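Local atomic coordinates of chitin binding protein (PDB entry 5FTZ), a protein that is a copper-dependent lytic polysaccharide monooxygenase of family AA10 that probably binds chitin and cleaves its chains oxidatively. Residues V150-W155 with A163-S168. Residues are numbered along the deposited sequence; the frame is centred on the assembly and turned at random.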
loop_
_atom_site.group_PDB
_atom_site.type_symbol
_atom_site.label_atom_id
_atom_site.label_comp_id
_atom_site.label_asym_id
_atom_site.label_seq_id
_atom_site.Cartn_x
_atom_site.Cartn_y
_atom_site.Cartn_z
ATOM N N VAL A 150 -15.938 9.195 -27.273
ATOM C CA VAL A 150 -14.640 9.012 -26.637
ATOM C C VAL A 150 -14.787 8.087 -25.452
ATOM O O VAL A 150 -15.730 8.240 -24.648
ATOM C CB VAL A 150 -14.033 10.352 -26.227
ATOM C CG1 VAL A 150 -12.793 10.137 -25.331
ATOM C CG2 VAL A 150 -13.696 11.184 -27.485
ATOM N N ILE A 151 -13.915 7.111 -25.340
ATOM C CA ILE A 151 -13.733 6.322 -24.141
ATOM C C ILE A 151 -12.534 6.844 -23.419
ATOM O O ILE A 151 -11.431 6.947 -24.023
ATOM C CB ILE A 151 -13.651 4.800 -24.453
ATOM C CG1 ILE A 151 -15.000 4.272 -24.974
ATOM C CG2 ILE A 151 -13.132 4.072 -23.202
ATOM C CD1 ILE A 151 -15.046 2.863 -25.522
ATOM N N LEU A 152 -12.698 7.193 -22.174
ATOM C CA LEU A 152 -11.623 7.637 -21.254
ATOM C C LEU A 152 -11.290 6.517 -20.326
ATOM O O LEU A 152 -12.169 6.038 -19.583
ATOM C CB LEU A 152 -12.047 8.891 -20.487
ATOM C CG LEU A 152 -11.065 9.348 -19.409
ATOM C CD1 LEU A 152 -9.799 9.875 -20.001
ATOM C CD2 LEU A 152 -11.714 10.376 -18.496
ATOM N N ALA A 153 -10.021 6.106 -20.327
ATOM C CA ALA A 153 -9.496 5.087 -19.442
ATOM C C ALA A 153 -8.633 5.750 -18.423
ATOM O O ALA A 153 -7.799 6.584 -18.763
ATOM C CB ALA A 153 -8.720 4.085 -20.282
ATOM N N VAL A 154 -8.864 5.409 -17.169
ATOM C CA VAL A 154 -8.126 5.977 -16.053
ATOM C C VAL A 154 -7.538 4.864 -15.203
ATOM O O VAL A 154 -8.265 3.994 -14.716
ATOM C CB VAL A 154 -9.021 6.906 -15.228
ATOM C CG1 VAL A 154 -8.137 7.585 -14.167
ATOM C CG2 VAL A 154 -9.721 7.974 -16.078
ATOM N N TRP A 155 -6.214 4.889 -15.061
ATOM C CA TRP A 155 -5.458 3.923 -14.260
ATOM C C TRP A 155 -4.943 4.617 -13.004
ATOM O O TRP A 155 -4.110 5.480 -13.099
ATOM C CB TRP A 155 -4.314 3.392 -15.114
ATOM C CG TRP A 155 -3.295 2.594 -14.358
ATOM C CD1 TRP A 155 -3.512 1.768 -13.305
ATOM C CD2 TRP A 155 -1.885 2.498 -14.655
ATOM N NE1 TRP A 155 -2.304 1.196 -12.882
ATOM C CE2 TRP A 155 -1.315 1.603 -13.738
ATOM C CE3 TRP A 155 -1.066 3.071 -15.639
ATOM C CZ2 TRP A 155 0.057 1.322 -13.736
ATOM C CZ3 TRP A 155 0.253 2.735 -15.664
ATOM C CH2 TRP A 155 0.800 1.888 -14.716
ATOM N N ALA A 163 -2.653 9.222 -11.426
ATOM C CA ALA A 163 -3.385 8.335 -12.327
ATOM C C ALA A 163 -2.896 8.630 -13.735
ATOM O O ALA A 163 -2.461 9.738 -14.028
ATOM C CB ALA A 163 -4.887 8.525 -12.192
ATOM N N PHE A 164 -3.089 7.639 -14.609
ATOM C CA PHE A 164 -2.795 7.789 -16.046
ATOM C C PHE A 164 -4.081 7.858 -16.780
ATOM O O PHE A 164 -5.009 7.122 -16.471
ATOM C CB PHE A 164 -1.915 6.663 -16.531
ATOM C CG PHE A 164 -0.503 6.723 -15.962
ATOM C CD1 PHE A 164 -0.228 6.307 -14.658
ATOM C CD2 PHE A 164 0.510 7.296 -16.709
ATOM C CE1 PHE A 164 1.063 6.419 -14.140
ATOM C CE2 PHE A 164 1.781 7.416 -16.170
ATOM C CZ PHE A 164 2.021 7.037 -14.905
ATOM N N TYR A 165 -4.128 8.786 -17.721
ATOM C CA TYR A 165 -5.331 9.106 -18.488
ATOM C C TYR A 165 -5.148 8.817 -19.956
ATOM O O TYR A 165 -4.142 9.192 -20.545
ATOM C CB TYR A 165 -5.658 10.592 -18.315
ATOM C CG TYR A 165 -6.076 10.903 -16.888
ATOM C CD1 TYR A 165 -5.136 11.163 -15.899
ATOM C CD2 TYR A 165 -7.408 11.015 -16.536
ATOM C CE1 TYR A 165 -5.515 11.428 -14.570
ATOM C CE2 TYR A 165 -7.790 11.219 -15.212
ATOM C CZ TYR A 165 -6.847 11.442 -14.245
ATOM O OH TYR A 165 -7.303 11.660 -12.942
ATOM N N ALA A 166 -6.118 8.128 -20.570
ATOM C CA ALA A 166 -5.985 7.795 -21.981
ATOM C C ALA A 166 -7.354 7.903 -22.684
ATOM O O ALA A 166 -8.272 7.137 -22.367
ATOM C CB ALA A 166 -5.440 6.390 -22.170
ATOM N N CYS A 167 -7.459 8.882 -23.556
ATOM C CA CYS A 167 -8.693 9.079 -24.354
ATOM C C CYS A 167 -8.586 8.295 -25.636
ATOM O O CYS A 167 -7.576 8.463 -26.356
ATOM C CB CYS A 167 -8.852 10.549 -24.720
ATOM S SG CYS A 167 -9.208 11.540 -23.239
ATOM N N SER A 168 -9.621 7.540 -26.011
ATOM C CA SER A 168 -9.666 6.816 -27.243
ATOM C C SER A 168 -10.882 7.234 -28.022
ATOM O O SER A 168 -12.020 7.110 -27.533
ATOM C CB SER A 168 -9.703 5.347 -26.994
ATOM O OG SER A 168 -8.592 4.870 -26.253
#
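The carbonyl O of Trp155 accepts a hydrogen bond from Phe164 N, 2.8 Å from Trp155 O, and an additional, weaker CA-H...O contact from Ala163 CA. Phe164 O answers by accepting Trp155 N, and this reciprocal pairing repeats at Ala153 with Ala166 and at Ile151 with Ser168, six N-H...O bonds in all. With CG anti to its amide N (chi1 169°), Trp155 lays its indole alongside Phe164: the planes are 30° apart and the rings largely offset, Trp155 CZ3 over one face of the Phe164 ring and Trp155 CE3 3.5 Å from Phe164 CD1. Its NE1 is hydrogen-bonded to Thr93 OG1, and Phe96 stacks on it. Cut back to an alanine, this position would probably leave one side of Phe164 without the indole and Thr93 OG1 without its NE1 partner. On the other face, Val154 CG1 sits over the Tyr165 ring, 4.2 Å from its centroid, a CH-pi contact. Leu152 CD1 meets that ring at its edge and reaches Cys167 SG at 3.7 Å, the sulfur being disulfide-bonded to Cys49. Phe164 also packs edge-to-face with the copper ligand His1, so this buried antiparallel hairpin of the LPMO beta-sandwich runs from the core to the histidine-brace copper site.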